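Local coordinates for ABC transporter substrate-binding protein (Staphylococcus aureus subsp. aureus NCTC 8325, PDB 3UN6) that binds zinc and probably serves as the substrate-binding component of an ABC-type import system, though its physiological ligand is not established, at residues K54-L57 / S58-N61; F240-D243 / Y244-G248. All blocks are in the same frame, centred on the assembly; numbering follows the deposited sequence. Where two conformers were deposited one is given.

In the fold
Interaction 1 (54-57 with 58-61) and interaction 2 (240-243 with 244-248) are both local, one at the C-terminal end of helix 48-58 and the other in the middle of helix 234-250, and their centres lie about 11 Å apart. The two helices pack together. Y60 OH lies 2.8 Å from D243 OD1, a probable hydrogen bond, while L56 CD2 sits 3.4 Å from S247 OG and L57 CD1 3.7 Å from D243 OD2. Interaction 1 is at the surface, away from the zinc ligands H46, C220 and C221. Interaction 2 is buried and comes nearer to them, the Y244 side chain lying about 8 Å from those of H46 and C221 and about 11 Å from a bound zinc ion.

Interaction 1. Residues K54-L57 / S58-N61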
# COMPACT_ATOMS: atom_id res chain seq x y z
N LYS A 54 15.56 3.27 -6.88
CA LYS A 54 16.89 3.21 -6.30
C LYS A 54 17.87 2.51 -7.25
O LYS A 54 18.97 3.01 -7.50
CB LYS A 54 16.81 2.46 -4.96
CG LYS A 54 18.10 2.31 -4.19
CD LYS A 54 18.63 3.62 -3.75
CE LYS A 54 19.80 3.41 -2.84
NZ LYS A 54 20.45 4.70 -2.56
N LYS A 55 17.46 1.38 -7.83
CA LYS A 55 18.34 0.67 -8.73
C LYS A 55 18.62 1.50 -9.99
O LYS A 55 19.75 1.57 -10.46
CB LYS A 55 17.76 -0.68 -9.13
CG LYS A 55 18.72 -1.47 -10.01
CD LYS A 55 18.13 -2.76 -10.54
CE LYS A 55 19.17 -3.49 -11.43
NZ LYS A 55 18.60 -4.67 -12.12
N LEU A 56 17.59 2.13 -10.53
CA LEU A 56 17.75 2.98 -11.71
C LEU A 56 18.70 4.16 -11.43
O LEU A 56 19.59 4.47 -12.24
CB LEU A 56 16.37 3.43 -12.17
CG LEU A 56 16.17 4.36 -13.36
CD1 LEU A 56 16.99 3.97 -14.59
CD2 LEU A 56 14.67 4.38 -13.67
N LEU A 57 18.52 4.81 -10.28
CA LEU A 57 19.34 5.96 -9.90
C LEU A 57 20.83 5.58 -9.81
O LEU A 57 21.69 6.39 -10.13
CB LEU A 57 18.85 6.56 -8.58
CG LEU A 57 19.45 7.88 -8.08
CD1 LEU A 57 19.16 9.06 -9.02
CD2 LEU A 57 18.90 8.16 -6.71
N SER A 58 21.12 4.35 -9.39
CA SER A 58 22.50 3.88 -9.29
C SER A 58 23.17 3.75 -10.66
O SER A 58 24.39 3.73 -10.74
CB SER A 58 22.55 2.53 -8.58
OG SER A 58 21.92 2.60 -7.31
N GLN A 59 22.37 3.66 -11.72
CA GLN A 59 22.90 3.52 -13.07
C GLN A 59 23.34 4.83 -13.73
O GLN A 59 23.95 4.79 -14.78
CB GLN A 59 21.90 2.77 -13.95
CG GLN A 59 21.78 1.30 -13.54
CD GLN A 59 20.67 0.55 -14.25
OE1 GLN A 59 19.69 1.14 -14.69
NE2 GLN A 59 20.82 -0.76 -14.33
N TYR A 60 23.06 5.99 -13.12
CA TYR A 60 23.53 7.27 -13.68
C TYR A 60 24.96 7.52 -13.24
O TYR A 60 25.33 7.18 -12.10
CB TYR A 60 22.69 8.47 -13.22
CG TYR A 60 21.23 8.41 -13.59
CD1 TYR A 60 20.83 8.31 -14.91
CD2 TYR A 60 20.24 8.50 -12.60
CE1 TYR A 60 19.49 8.25 -15.25
CE2 TYR A 60 18.90 8.46 -12.94
CZ TYR A 60 18.53 8.33 -14.26
OH TYR A 60 17.20 8.28 -14.60
N ASN A 61 25.76 8.12 -14.13
CA ASN A 61 27.13 8.51 -13.80
C ASN A 61 27.08 9.53 -12.66
O ASN A 61 27.83 9.44 -11.68
CB ASN A 61 27.84 9.15 -14.99
CG ASN A 61 28.28 8.14 -16.04
OD1 ASN A 61 27.75 7.04 -16.14
ND2 ASN A 61 29.28 8.52 -16.84
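S58 turns back on K54, one turn earlier, near the C-terminal end of helix 48-58. Its backbone N bonds K54 O at 3.2 Å. The side chain was modelled in two conformers; in one of them, with chi1 at -56°, OG stands beside its own backbone N and also donates to K54 O, at 3.0 Å, the two donors arriving from opposite faces of the carbonyl plane. The amide of S58 also makes a weak bond to K55 O. Q59 breaks the i to i-4 pattern. Its N donates to L56 O, three residues back, at 2.9 Å. Its side chain, extended beyond CG, runs back along the last turn and crosses that of L56 at about a right angle, with OE1 3.9 Å from L56 CD1. Y60 repeats the three-residue step more weakly, its N 3.3 Å from L57 O. Its ring turns back over the helix end: L57 CD1 lies at the ring edge, in plane, 3.8 Å from Y60 CD2, and L56 O stands above one face, offset toward the rim. The phenol reaches past both leucines to hydrogen-bond D243 of helix 234-250. L57 also packs on L67 of strand 66-71, and K54 NZ bonds the carbonyl of that residue. Chemically, three-residue, 3-10-type steps follow the last i to i-4 bond as the chain leaves the helix, the edge of the Y60 ring meets L57, and its hydroxyl joins the segment after the helix to helix 234-250.

Interaction 2. Residues F240-D243 / Y244-G248; sequences FVQD and YKKSG
This is a stretch within helix 234-250, where four successive i to i-4 backbone bonds join 240-243 to 244-248, from Y244 N to F240 O (2.9 Å) through to S247 N to D243 O (3.0 Å). D243 O takes a second donor, S247 OG, at 2.9 Å. Chi1 of -66° sets this hydroxyl beside its own amide, and the two reach the carbonyl from opposite faces, OG from above the plane. On another side of the helix the side chains of Q242 and K246 cross obliquely. Q242 bends at chi2 (76°), and K246, extended as far as CE, brings CG to 3.2 Å from Q242 O and CE to 3.6 Å from Q242 NE2. NE2 and K246 NZ, 3.5 Å apart, are both donors and do not bond; each has its own acceptor in the C-terminal tail, S322 O for the amide and the S324 carboxylate for the ammonium, a salt bridge, while K245 NZ bonds carbonyls of Y318 and A321. The carboxylate of D243 accepts from Y65 OH as well as from Y60, which would probably favour its ionised form. Around the helix, S247 and D243 face helix 48-58, F240 and Y244 rest on strand 221-225, Y244 OH bonds L112 O, and V241 packs against helix 316-320.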
# COMPACT_ATOMS: atom_id res chain seq x y z
N PHE A 240 13.23 13.05 -9.08
CA PHE A 240 12.83 11.84 -8.35
C PHE A 240 11.53 11.17 -8.90
O PHE A 240 11.51 9.97 -9.19
CB PHE A 240 12.75 12.15 -6.85
CG PHE A 240 12.15 11.06 -6.05
CD1 PHE A 240 12.70 9.78 -6.10
CD2 PHE A 240 11.05 11.29 -5.26
CE1 PHE A 240 12.15 8.74 -5.39
CE2 PHE A 240 10.49 10.26 -4.54
CZ PHE A 240 11.06 8.97 -4.61
N VAL A 241 10.49 11.97 -9.09
CA VAL A 241 9.22 11.44 -9.62
C VAL A 241 9.40 10.90 -11.04
O VAL A 241 8.74 9.94 -11.44
CB VAL A 241 8.13 12.53 -9.62
CG1 VAL A 241 6.92 12.09 -10.45
CG2 VAL A 241 7.74 12.85 -8.20
N GLN A 242 10.29 11.54 -11.78
CA GLN A 242 10.62 11.11 -13.14
C GLN A 242 11.29 9.71 -13.14
O GLN A 242 10.97 8.87 -13.96
CB GLN A 242 11.55 12.12 -13.79
CG GLN A 242 12.13 11.67 -15.14
CD GLN A 242 11.15 11.76 -16.28
OE1 GLN A 242 10.91 12.86 -16.83
NE2 GLN A 242 10.60 10.61 -16.69
N ASP A 243 12.24 9.49 -12.23
CA ASP A 243 12.88 8.20 -12.11
C ASP A 243 11.86 7.19 -11.64
O ASP A 243 11.83 6.06 -12.11
CB ASP A 243 14.07 8.28 -11.16
CG ASP A 243 15.17 9.16 -11.70
OD1 ASP A 243 15.19 9.35 -12.95
OD2 ASP A 243 16.00 9.64 -10.91
N TYR A 244 11.01 7.62 -10.73
CA TYR A 244 9.92 6.79 -10.22
C TYR A 244 8.97 6.38 -11.35
O TYR A 244 8.53 5.23 -11.41
CB TYR A 244 9.19 7.57 -9.11
CG TYR A 244 8.13 6.80 -8.35
CD1 TYR A 244 8.44 6.12 -7.19
CD2 TYR A 244 6.81 6.78 -8.79
CE1 TYR A 244 7.48 5.41 -6.50
CE2 TYR A 244 5.83 6.10 -8.10
CZ TYR A 244 6.19 5.40 -6.95
OH TYR A 244 5.23 4.70 -6.25
N LYS A 245 8.66 7.31 -12.25
CA LYS A 245 7.74 7.04 -13.37
C LYS A 245 8.34 6.01 -14.33
O LYS A 245 7.68 5.03 -14.70
CB LYS A 245 7.38 8.34 -14.08
CG LYS A 245 6.44 8.17 -15.25
CD LYS A 245 5.88 9.51 -15.66
CE LYS A 245 4.90 9.36 -16.82
NZ LYS A 245 4.32 10.68 -17.18
N LYS A 246 9.59 6.22 -14.73
CA LYS A 246 10.31 5.28 -15.59
C LYS A 246 10.32 3.88 -14.95
O LYS A 246 10.05 2.87 -15.62
CB LYS A 246 11.75 5.75 -15.80
CG LYS A 246 11.93 7.11 -16.47
CD LYS A 246 13.42 7.44 -16.66
CE LYS A 246 13.66 8.84 -17.26
NZ LYS A 246 13.01 9.02 -18.59
N SER A 247 10.60 3.84 -13.63
CA SER A 247 10.68 2.58 -12.88
C SER A 247 9.36 1.82 -12.91
O SER A 247 9.35 0.59 -13.03
CB SER A 247 11.09 2.84 -11.43
OG SER A 247 12.42 3.33 -11.38
N GLY A 248 8.27 2.57 -12.82
CA GLY A 248 6.94 2.00 -12.82
C GLY A 248 6.65 1.16 -14.04
O GLY A 248 5.99 0.13 -13.94